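Local coordinates for succinoglycan biosynthesis protein (PDB 3B55) that binds calcium and belongs to the erythromycin esterase-like family, possibly with a role in succinoglycan biosynthesis, at residues N369-F375 with W397-P403; I42-L46 with N391-W397; T210-F216 with F265-A270. The protein carries 1 engineered substitution. All blocks are in the same frame, centred on the assembly; numbering follows the deposited sequence.

In the fold
Contacts 1 and 2 sit side by side, their centres about 10 Å apart, at the end of the fold where helix 39-49 meets the C-terminal part of the chain. They share Trp397 and helix 392-398, and their segments alternate along the sequence. The 42-46 helix therefore joins the beginning of the modelled chain to a region formed some 345 residues later. Contact 3 lies about 38 Å from contact 1 and 46 Å from contact 2, centre to centre, where helices 213-217 and 250-268 meet. Its segments fall between those of contact 2 in sequence. Its Met213 side chain is about 11 Å from the bound calcium ion, whereas contacts 1 and 2 lie away from that site.

Contact 1: N369-F375 with W397-P403; sequences NSYNYIF and WLNEQHP
Tyr371 and Trp397 meet because their first torsions send the two rings past each other: Tyr371 CG lies opposite its carbonyl carbon (chi1 -71°), whereas Trp397 CG lies opposite its own backbone nitrogen (chi1 165°). The phenol thus runs alongside the indole in the reverse direction, with Tyr371 CD1 3.4 Å from Trp397 CZ2 and CE1 over one indole face near its rim. The two planes are inclined at 56°. From another direction His402 comes in at nearly a right angle, turning its edge to the face of Tyr371 in an offset edge-to-face pair, with its CB 3.4 Å from Tyr371 CE2. Ile374 CD1 and Phe375 CE2 reach the benzo part of Trp397, at CZ2 and CH2 respectively, the phenylalanine carbon at the indole edge.

One direct hydrogen bond and one water join the two segments. Tyr371 N donates to Pro403 O over 3.1 Å, tying the first turn of helix 371-376 to strand 402-405. The water accepts from Trp397 NE1 at 2.8 Å and donates to Asn369 O at 2.8 Å. Tyr371 OH is hydrogen-bonded to Leu423 N and Ile421 O. Ser370 OG, hydrogen-bonded to Asp367 O, also takes a weak capping bond from Tyr373 N.

The chemistry implies an aromatic cluster in which the tyrosine hydroxyl is anchored beyond the cluster and the indole N-H is satisfied through water, while His402 NE2 makes a weak bond to Glu400 OE1.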
loop_
_atom_site.group_PDB
_atom_site.type_symbol
_atom_site.label_atom_id
_atom_site.label_comp_id
_atom_site.label_asym_id
_atom_site.label_seq_id
_atom_site.Cartn_x
_atom_site.Cartn_y
_atom_site.Cartn_z
ATOM N N ASN A 369 -16.383 -23.215 4.159
ATOM C CA ASN A 369 -16.743 -22.567 2.898
ATOM C C ASN A 369 -15.868 -21.352 2.644
ATOM O O ASN A 369 -15.965 -20.720 1.593
ATOM C CB ASN A 369 -18.198 -22.106 2.901
ATOM C CG ASN A 369 -19.163 -23.238 3.098
ATOM O OD1 ASN A 369 -19.098 -24.253 2.405
ATOM N ND2 ASN A 369 -20.078 -23.071 4.046
ATOM N N SER A 370 -15.019 -21.017 3.607
ATOM C CA SER A 370 -14.154 -19.864 3.441
ATOM C C SER A 370 -12.894 -20.222 2.664
ATOM O O SER A 370 -12.444 -21.374 2.677
ATOM C CB SER A 370 -13.779 -19.278 4.806
ATOM O OG SER A 370 -12.875 -20.101 5.521
ATOM N N TYR A 371 -12.348 -19.233 1.966
ATOM C CA TYR A 371 -11.126 -19.403 1.201
ATOM C C TYR A 371 -9.977 -19.817 2.113
ATOM O O TYR A 371 -9.091 -20.568 1.699
ATOM C CB TYR A 371 -10.772 -18.095 0.499
ATOM C CG TYR A 371 -11.700 -17.746 -0.641
ATOM C CD1 TYR A 371 -11.681 -18.482 -1.825
ATOM C CD2 TYR A 371 -12.567 -16.657 -0.556
ATOM C CE1 TYR A 371 -12.489 -18.136 -2.896
ATOM C CE2 TYR A 371 -13.384 -16.310 -1.614
ATOM C CZ TYR A 371 -13.337 -17.048 -2.786
ATOM O OH TYR A 371 -14.107 -16.669 -3.863
ATOM N N ASN A 372 -9.995 -19.321 3.347
ATOM C CA ASN A 372 -8.957 -19.627 4.336
ATOM C C ASN A 372 -8.891 -21.127 4.635
ATOM O O ASN A 372 -7.827 -21.750 4.552
ATOM C CB ASN A 372 -9.241 -18.856 5.627
ATOM C CG ASN A 372 -9.132 -17.356 5.439
ATOM O OD1 ASN A 372 -8.046 -16.787 5.526
ATOM N ND2 ASN A 372 -10.259 -16.709 5.160
ATOM N N TYR A 373 -10.035 -21.700 4.984
ATOM C CA TYR A 373 -10.110 -23.124 5.293
ATOM C C TYR A 373 -9.699 -23.954 4.081
ATOM O O TYR A 373 -8.871 -24.860 4.183
ATOM C CB TYR A 373 -11.539 -23.508 5.672
ATOM C CG TYR A 373 -11.691 -24.966 6.045
ATOM C CD1 TYR A 373 -11.448 -25.396 7.349
ATOM C CD2 TYR A 373 -12.045 -25.925 5.088
ATOM C CE1 TYR A 373 -11.545 -26.735 7.697
ATOM C CE2 TYR A 373 -12.148 -27.278 5.427
ATOM C CZ TYR A 373 -11.892 -27.671 6.740
ATOM O OH TYR A 373 -11.959 -28.995 7.102
ATOM N N ILE A 374 -10.305 -23.647 2.939
ATOM C CA ILE A 374 -10.040 -24.368 1.711
ATOM C C ILE A 374 -8.570 -24.324 1.291
ATOM O O ILE A 374 -7.971 -25.374 1.049
ATOM C CB ILE A 374 -10.987 -23.862 0.610
ATOM C CG1 ILE A 374 -12.421 -24.262 0.995
ATOM C CG2 ILE A 374 -10.598 -24.445 -0.741
ATOM C CD1 ILE A 374 -13.514 -23.698 0.105
ATOM N N PHE A 375 -7.983 -23.131 1.204
ATOM C CA PHE A 375 -6.566 -23.029 0.853
ATOM C C PHE A 375 -5.743 -23.602 2.012
ATOM O O PHE A 375 -4.619 -24.066 1.826
ATOM C CB PHE A 375 -6.169 -21.567 0.611
ATOM C CG PHE A 375 -6.394 -21.101 -0.803
ATOM C CD1 PHE A 375 -5.380 -21.192 -1.748
ATOM C CD2 PHE A 375 -7.633 -20.598 -1.196
ATOM C CE1 PHE A 375 -5.594 -20.793 -3.065
ATOM C CE2 PHE A 375 -7.858 -20.197 -2.502
ATOM C CZ PHE A 375 -6.835 -20.295 -3.442
ATOM N N TRP A 397 -15.770 -21.604 -8.710
ATOM C CA TRP A 397 -15.754 -21.341 -7.275
ATOM C C TRP A 397 -14.977 -20.055 -6.960
ATOM O O TRP A 397 -15.362 -19.296 -6.075
ATOM C CB TRP A 397 -15.128 -22.545 -6.570
ATOM C CG TRP A 397 -14.711 -22.315 -5.159
ATOM C CD1 TRP A 397 -15.514 -22.277 -4.055
ATOM C CD2 TRP A 397 -13.374 -22.128 -4.694
ATOM N NE1 TRP A 397 -14.757 -22.080 -2.929
ATOM C CE2 TRP A 397 -13.438 -21.978 -3.292
ATOM C CE3 TRP A 397 -12.126 -22.055 -5.326
ATOM C CZ2 TRP A 397 -12.298 -21.780 -2.507
ATOM C CZ3 TRP A 397 -10.989 -21.857 -4.549
ATOM C CH2 TRP A 397 -11.086 -21.713 -3.151
ATOM N N LEU A 398 -13.890 -19.814 -7.693
ATOM C CA LEU A 398 -13.080 -18.620 -7.488
ATOM C C LEU A 398 -13.810 -17.349 -7.927
ATOM O O LEU A 398 -13.448 -16.240 -7.519
ATOM C CB LEU A 398 -11.754 -18.720 -8.250
ATOM C CG LEU A 398 -10.632 -19.571 -7.655
ATOM C CD1 LEU A 398 -9.451 -19.603 -8.612
ATOM C CD2 LEU A 398 -10.207 -18.996 -6.310
ATOM N N ASN A 399 -14.832 -17.501 -8.764
ATOM C CA ASN A 399 -15.583 -16.342 -9.235
ATOM C C ASN A 399 -16.888 -16.114 -8.493
ATOM O O ASN A 399 -17.719 -15.312 -8.906
ATOM C CB ASN A 399 -15.846 -16.444 -10.740
ATOM C CG ASN A 399 -14.703 -15.882 -11.564
ATOM O OD1 ASN A 399 -13.623 -16.477 -11.649
ATOM N ND2 ASN A 399 -14.931 -14.715 -12.166
ATOM N N GLU A 400 -17.060 -16.829 -7.392
ATOM C CA GLU A 400 -18.248 -16.687 -6.575
ATOM C C GLU A 400 -17.843 -16.039 -5.261
ATOM O O GLU A 400 -16.682 -16.117 -4.860
ATOM C CB GLU A 400 -18.869 -18.054 -6.308
ATOM C CG GLU A 400 -19.581 -18.657 -7.499
ATOM C CD GLU A 400 -19.940 -20.106 -7.269
ATOM O OE1 GLU A 400 -19.731 -20.593 -6.136
ATOM O OE2 GLU A 400 -20.435 -20.757 -8.215
ATOM N N GLN A 401 -18.796 -15.392 -4.600
ATOM C CA GLN A 401 -18.532 -14.740 -3.324
ATOM C C GLN A 401 -18.468 -15.745 -2.176
ATOM O O GLN A 401 -19.404 -16.508 -1.962
ATOM C CB GLN A 401 -19.621 -13.711 -3.033
ATOM C CG GLN A 401 -19.530 -12.446 -3.868
ATOM C CD GLN A 401 -19.332 -11.216 -3.007
ATOM O OE1 GLN A 401 -18.268 -10.597 -3.021
ATOM N NE2 GLN A 401 -20.358 -10.861 -2.241
ATOM N N HIS A 402 -17.359 -15.730 -1.440
ATOM C CA HIS A 402 -17.162 -16.624 -0.304
ATOM C C HIS A 402 -16.470 -15.841 0.810
ATOM O O HIS A 402 -15.787 -14.857 0.556
ATOM C CB HIS A 402 -16.318 -17.836 -0.712
ATOM C CG HIS A 402 -16.982 -18.718 -1.722
ATOM N ND1 HIS A 402 -18.083 -19.492 -1.423
ATOM C CD2 HIS A 402 -16.727 -18.917 -3.039
ATOM C CE1 HIS A 402 -18.481 -20.126 -2.512
ATOM N NE2 HIS A 402 -17.676 -19.793 -3.506
ATOM N N PRO A 403 -16.651 -16.263 2.066
ATOM C CA PRO A 403 -16.043 -15.586 3.213
ATOM C C PRO A 403 -14.523 -15.675 3.246
ATOM O O PRO A 403 -13.930 -16.685 2.850
ATOM C CB PRO A 403 -16.669 -16.301 4.404
ATOM C CG PRO A 403 -17.988 -16.804 3.857
ATOM C CD PRO A 403 -17.572 -17.320 2.515
HETATM O O HOH W 1 -16.408 -22.315 -0.641
#

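Contact 2: I42-L46 with N391-W397; sequences IAKWL and NGVTKTW
Ile42 of the N-terminal helix 39-49 lies across the indole of Trp397, and this belongs to the close-packed part of the contact. Its CD1 comes 3.6 Å from Trp397 CG, while CG2 stands over the six-membered ring, 3.9 Å from the centroid and 22° off the normal, a CH-pi contact. With CG1 opposite the carbonyl carbon (chi1 -69°) and chi2 extended, both ends of the isoleucine can cover the same indole face, one near the pyrrole part and the other over the benzo part.

Thr394 faces helix 39-49 and makes the closest backbone approach between the segments, its CA 5.5 Å from Ile42 CA. Its OG1 sits over one face of the Trp45 indole, 3.6 Å from CG, and its CG2 makes an off-centre CH-pi contact with the six-membered ring. Both branches of the threonine are therefore used against a single ring. Close by, Trp45 CZ2 comes 3.3 Å from Asn391 N, and Trp45 also stacks on His49 of its own helix.

Elsewhere the fit is looser. The exposed Val393 adds only CG2, 4.1 Å from Ile42 CG1. Leu46, though buried, brings its CD1 no nearer than 4.4 Å to Trp397 CH2; Ile374 and Phe375 of helix 371-376 also touch Leu46 and Trp397, continuing the apolar core.

The helix segments run nearly perpendicular, at 102°, with axes 9.4 Å apart. Nothing polar is paired between them, so the hold of the N-terminal helix on helix 392-398 is dispersive, methyls against indole faces, with the Thr394 hydroxyl laid over Trp45 rather than paired across the contact.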
loop_
_atom_site.group_PDB
_atom_site.type_symbol
_atom_site.label_atom_id
_atom_site.label_comp_id
_atom_site.label_asym_id
_atom_site.label_seq_id
_atom_site.Cartn_x
_atom_site.Cartn_y
_atom_site.Cartn_z
ATOM N N ILE A 42 -11.698 -29.307 -4.768
ATOM C CA ILE A 42 -11.107 -28.037 -5.164
ATOM C C ILE A 42 -9.752 -27.895 -4.472
ATOM O O ILE A 42 -8.769 -27.500 -5.094
ATOM C CB ILE A 42 -12.017 -26.857 -4.758
ATOM C CG1 ILE A 42 -13.287 -26.865 -5.617
ATOM C CG2 ILE A 42 -11.268 -25.543 -4.900
ATOM C CD1 ILE A 42 -14.353 -25.884 -5.158
ATOM N N ALA A 43 -9.715 -28.234 -3.182
ATOM C CA ALA A 43 -8.494 -28.142 -2.386
ATOM C C ALA A 43 -7.401 -29.071 -2.906
ATOM O O ALA A 43 -6.219 -28.870 -2.620
ATOM C CB ALA A 43 -8.796 -28.457 -0.932
ATOM N N LYS A 44 -7.798 -30.092 -3.661
ATOM C CA LYS A 44 -6.844 -31.037 -4.220
ATOM C C LYS A 44 -6.316 -30.509 -5.546
ATOM O O LYS A 44 -5.180 -30.788 -5.926
ATOM C CB LYS A 44 -7.498 -32.409 -4.414
ATOM C CG LYS A 44 -7.782 -33.147 -3.107
ATOM C CD LYS A 44 -7.044 -34.479 -3.070
ATOM C CE LYS A 44 -6.948 -35.060 -1.655
ATOM N NZ LYS A 44 -8.002 -36.063 -1.324
ATOM N N TRP A 45 -7.147 -29.744 -6.248
ATOM C CA TRP A 45 -6.757 -29.153 -7.527
ATOM C C TRP A 45 -5.756 -28.040 -7.214
ATOM O O TRP A 45 -4.791 -27.828 -7.951
ATOM C CB TRP A 45 -7.988 -28.568 -8.222
ATOM C CG TRP A 45 -7.735 -27.966 -9.575
ATOM C CD1 TRP A 45 -8.012 -28.534 -10.790
ATOM C CD2 TRP A 45 -7.184 -26.672 -9.853
ATOM N NE1 TRP A 45 -7.674 -27.669 -11.807
ATOM C CE2 TRP A 45 -7.165 -26.519 -11.260
ATOM C CE3 TRP A 45 -6.709 -25.623 -9.054
ATOM C CZ2 TRP A 45 -6.686 -25.361 -11.884
ATOM C CZ3 TRP A 45 -6.232 -24.467 -9.674
ATOM C CH2 TRP A 45 -6.227 -24.347 -11.076
ATOM N N LEU A 46 -6.001 -27.335 -6.112
ATOM C CA LEU A 46 -5.131 -26.248 -5.670
ATOM C C LEU A 46 -3.748 -26.781 -5.323
ATOM O O LEU A 46 -2.737 -26.133 -5.593
ATOM C CB LEU A 46 -5.719 -25.565 -4.435
ATOM C CG LEU A 46 -7.051 -24.838 -4.595
ATOM C CD1 LEU A 46 -7.573 -24.436 -3.230
ATOM C CD2 LEU A 46 -6.873 -23.624 -5.487
ATOM N N ASN A 391 -9.055 -23.891 -13.730
ATOM C CA ASN A 391 -9.975 -24.567 -14.653
ATOM C C ASN A 391 -11.066 -25.279 -13.856
ATOM O O ASN A 391 -11.034 -25.316 -12.626
ATOM C CB ASN A 391 -9.259 -25.639 -15.493
ATOM C CG ASN A 391 -8.031 -25.112 -16.216
ATOM O OD1 ASN A 391 -8.092 -24.109 -16.929
ATOM N ND2 ASN A 391 -6.906 -25.794 -16.038
ATOM N N GLY A 392 -12.031 -25.846 -14.575
ATOM C CA GLY A 392 -13.118 -26.579 -13.946
ATOM C C GLY A 392 -13.901 -25.857 -12.869
ATOM O O GLY A 392 -14.068 -24.638 -12.909
ATOM N N VAL A 393 -14.382 -26.632 -11.901
ATOM C CA VAL A 393 -15.171 -26.103 -10.798
ATOM C C VAL A 393 -14.391 -25.088 -9.965
ATOM O O VAL A 393 -14.970 -24.164 -9.400
ATOM C CB VAL A 393 -15.663 -27.245 -9.879
ATOM C CG1 VAL A 393 -16.600 -28.165 -10.660
ATOM C CG2 VAL A 393 -14.477 -28.035 -9.353
ATOM N N THR A 394 -13.076 -25.259 -9.897
ATOM C CA THR A 394 -12.235 -24.350 -9.128
ATOM C C THR A 394 -12.327 -22.950 -9.703
ATOM O O THR A 394 -12.316 -21.963 -8.973
ATOM C CB THR A 394 -10.762 -24.785 -9.150
ATOM O OG1 THR A 394 -10.653 -26.116 -8.637
ATOM C CG2 THR A 394 -9.925 -23.856 -8.291
ATOM N N LYS A 395 -12.406 -22.874 -11.025
ATOM C CA LYS A 395 -12.509 -21.600 -11.709
ATOM C C LYS A 395 -13.824 -20.925 -11.340
ATOM O O LYS A 395 -13.858 -19.735 -11.035
ATOM C CB LYS A 395 -12.435 -21.824 -13.218
ATOM C CG LYS A 395 -12.500 -20.561 -14.052
ATOM C CD LYS A 395 -12.276 -20.886 -15.522
ATOM C CE LYS A 395 -12.321 -19.638 -16.390
ATOM N NZ LYS A 395 -11.891 -19.923 -17.789
ATOM N N THR A 396 -14.902 -21.701 -11.364
ATOM C CA THR A 396 -16.241 -21.204 -11.041
ATOM C C THR A 396 -16.317 -20.771 -9.584
ATOM O O THR A 396 -16.868 -19.727 -9.261
ATOM C CB THR A 396 -17.303 -22.300 -11.269
ATOM O OG1 THR A 396 -17.210 -22.783 -12.617
ATOM C CG2 THR A 396 -18.704 -21.749 -11.018
ATOM N N TRP A 397 -15.770 -21.604 -8.710
ATOM C CA TRP A 397 -15.754 -21.341 -7.275
ATOM C C TRP A 397 -14.977 -20.055 -6.960
ATOM O O TRP A 397 -15.362 -19.296 -6.075
ATOM C CB TRP A 397 -15.128 -22.545 -6.570
ATOM C CG TRP A 397 -14.711 -22.315 -5.159
ATOM C CD1 TRP A 397 -15.514 -22.277 -4.055
ATOM C CD2 TRP A 397 -13.374 -22.128 -4.694
ATOM N NE1 TRP A 397 -14.757 -22.080 -2.929
ATOM C CE2 TRP A 397 -13.438 -21.978 -3.292
ATOM C CE3 TRP A 397 -12.126 -22.055 -5.326
ATOM C CZ2 TRP A 397 -12.298 -21.780 -2.507
ATOM C CZ3 TRP A 397 -10.989 -21.857 -4.549
ATOM C CH2 TRP A 397 -11.086 -21.713 -3.151
#

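Contact 3: T210-F216 with F265-A270; sequences TKDMNTF and FTTMLA
Two phenylalanine rings make the aromatic part of the contact: Phe265 turns its edge toward the face of Phe216, offset, with centroids 5.6 Å apart and planes at 80°. Phe216 CG sits opposite its backbone nitrogen (chi1 -162°), which carries the ring across to the other helix.

Aliphatic contacts surround the pair. Thr210 CG2 touches Phe265 CE1 at 3.6 Å, and Leu269 CD1 lies over one face of the Phe265 ring near its rim. Leu269 CB meets Phe216 CD2 at 3.5 Å, while Met213, a selenomethionine, adds its CG to Leu269 CD1 at 3.8 Å. Its selenium approaches CE of Met268, also a selenomethionine, more distantly.

The polar groups are satisfied on their own side or by residues outside the contact. Asp212 caps helix 213-217, its OD1 accepting from Thr215 N at 3.0 Å and Thr215 OG1 at 2.8 Å, both from one face of the carboxylate plane. Thr210 OG1 is hydrogen-bonded to Tyr181 and Val176 O, and Thr266 OG1 to Ile262 O.

With the hydroxyls of Thr210 and Thr266 bonded elsewhere, the start of helix 213-217 and the loop before it meet the end of helix 250-268 by apolar and aromatic surfaces.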
loop_
_atom_site.group_PDB
_atom_site.type_symbol
_atom_site.label_atom_id
_atom_site.label_comp_id
_atom_site.label_asym_id
_atom_site.label_seq_id
_atom_site.Cartn_x
_atom_site.Cartn_y
_atom_site.Cartn_z
ATOM N N THR A 210 -2.531 20.779 9.094
ATOM C CA THR A 210 -2.397 19.521 8.369
ATOM C C THR A 210 -1.461 18.557 9.094
ATOM O O THR A 210 -1.117 17.508 8.553
ATOM C CB THR A 210 -1.862 19.720 6.918
ATOM O OG1 THR A 210 -0.556 20.298 6.957
ATOM C CG2 THR A 210 -2.795 20.619 6.121
ATOM N N LYS A 211 -1.042 18.898 10.311
ATOM C CA LYS A 211 -0.144 18.009 11.042
ATOM C C LYS A 211 -0.794 16.671 11.387
ATOM O O LYS A 211 -0.106 15.703 11.708
ATOM C CB LYS A 211 0.415 18.695 12.300
ATOM C CG LYS A 211 -0.567 19.367 13.257
ATOM C CD LYS A 211 0.246 20.021 14.388
ATOM C CE LYS A 211 -0.506 21.113 15.144
ATOM N NZ LYS A 211 -1.566 20.588 16.044
ATOM N N ASP A 212 -2.121 16.625 11.319
ATOM C CA ASP A 212 -2.884 15.406 11.573
ATOM C C ASP A 212 -4.369 15.632 11.304
ATOM O O ASP A 212 -4.882 16.735 11.490
ATOM C CB ASP A 212 -2.639 14.869 12.998
ATOM C CG ASP A 212 -3.087 15.823 14.091
ATOM O OD1 ASP A 212 -4.309 16.034 14.240
ATOM O OD2 ASP A 212 -2.207 16.355 14.801
HETATM N N MSE A 213 -5.046 14.581 10.846
HETATM C CA MSE A 213 -6.463 14.648 10.504
HETATM C C MSE A 213 -7.366 15.284 11.554
HETATM O O MSE A 213 -8.301 16.007 11.221
HETATM C CB MSE A 213 -6.989 13.250 10.173
HETATM C CG MSE A 213 -6.279 12.586 9.018
HETATM SE SE MSE A 213 -7.158 10.957 8.485
HETATM C CE MSE A 213 -6.780 9.909 10.068
ATOM N N ASN A 214 -7.088 15.012 12.821
ATOM C CA ASN A 214 -7.896 15.554 13.899
ATOM C C ASN A 214 -7.875 17.071 13.947
ATOM O O ASN A 214 -8.902 17.689 14.187
ATOM C CB ASN A 214 -7.435 14.965 15.233
ATOM C CG ASN A 214 -7.592 13.458 15.276
ATOM O OD1 ASN A 214 -7.055 12.791 16.159
ATOM N ND2 ASN A 214 -8.342 12.913 14.318
ATOM N N THR A 215 -6.716 17.671 13.711
ATOM C CA THR A 215 -6.619 19.123 13.742
ATOM C C THR A 215 -7.467 19.738 12.636
ATOM O O THR A 215 -8.219 20.684 12.872
ATOM C CB THR A 215 -5.173 19.605 13.546
ATOM O OG1 THR A 215 -4.293 18.858 14.394
ATOM C CG2 THR A 215 -5.065 21.082 13.892
ATOM N N PHE A 216 -7.362 19.184 11.433
ATOM C CA PHE A 216 -8.105 19.709 10.295
ATOM C C PHE A 216 -9.619 19.491 10.331
ATOM O O PHE A 216 -10.386 20.411 10.057
ATOM C CB PHE A 216 -7.565 19.124 8.990
ATOM C CG PHE A 216 -7.956 19.915 7.778
ATOM C CD1 PHE A 216 -7.132 20.931 7.303
ATOM C CD2 PHE A 216 -9.170 19.681 7.143
ATOM C CE1 PHE A 216 -7.511 21.703 6.212
ATOM C CE2 PHE A 216 -9.563 20.447 6.049
ATOM C CZ PHE A 216 -8.732 21.461 5.584
ATOM N N PHE A 265 -5.106 16.027 0.913
ATOM C CA PHE A 265 -5.390 16.037 2.333
ATOM C C PHE A 265 -6.538 16.984 2.683
ATOM O O PHE A 265 -7.479 16.589 3.365
ATOM C CB PHE A 265 -4.124 16.405 3.121
ATOM C CG PHE A 265 -4.347 16.533 4.602
ATOM C CD1 PHE A 265 -4.750 17.745 5.164
ATOM C CD2 PHE A 265 -4.211 15.425 5.434
ATOM C CE1 PHE A 265 -5.012 17.846 6.533
ATOM C CE2 PHE A 265 -4.474 15.518 6.804
ATOM C CZ PHE A 265 -4.875 16.733 7.350
ATOM N N THR A 266 -6.475 18.224 2.213
ATOM C CA THR A 266 -7.516 19.198 2.526
ATOM C C THR A 266 -8.889 18.852 1.956
ATOM O O THR A 266 -9.905 18.997 2.640
ATOM C CB THR A 266 -7.126 20.618 2.040
ATOM O OG1 THR A 266 -6.917 20.604 0.625
ATOM C CG2 THR A 266 -5.851 21.087 2.727
ATOM N N THR A 267 -8.921 18.398 0.708
ATOM C CA THR A 267 -10.182 18.045 0.061
ATOM C C THR A 267 -10.857 16.848 0.732
ATOM O O THR A 267 -12.064 16.869 0.985
ATOM C CB THR A 267 -9.963 17.734 -1.436
ATOM O OG1 THR A 267 -9.640 18.949 -2.135
ATOM C CG2 THR A 267 -11.212 17.128 -2.042
HETATM N N MSE A 268 -10.080 15.810 1.018
HETATM C CA MSE A 268 -10.618 14.623 1.666
HETATM C C MSE A 268 -11.266 14.940 3.013
HETATM O O MSE A 268 -12.307 14.385 3.356
HETATM C CB MSE A 268 -9.515 13.583 1.893
HETATM C CG MSE A 268 -9.859 12.571 2.987
HETATM SE SE MSE A 268 -8.519 11.208 3.328
HETATM C CE MSE A 268 -7.237 12.252 4.345
ATOM N N LEU A 269 -10.640 15.828 3.778
ATOM C CA LEU A 269 -11.150 16.179 5.095
ATOM C C LEU A 269 -12.114 17.353 5.135
ATOM O O LEU A 269 -12.549 17.764 6.211
ATOM C CB LEU A 269 -9.976 16.419 6.039
ATOM C CG LEU A 269 -9.330 15.088 6.432
ATOM C CD1 LEU A 269 -7.994 15.316 7.093
ATOM C CD2 LEU A 269 -10.275 14.336 7.356
ATOM N N ALA A 270 -12.438 17.885 3.961
ATOM C CA ALA A 270 -13.367 19.001 3.848
ATOM C C ALA A 270 -14.700 18.440 3.375
ATOM O O ALA A 270 -15.607 19.179 2.998
ATOM C CB ALA A 270 -12.855 20.016 2.846
#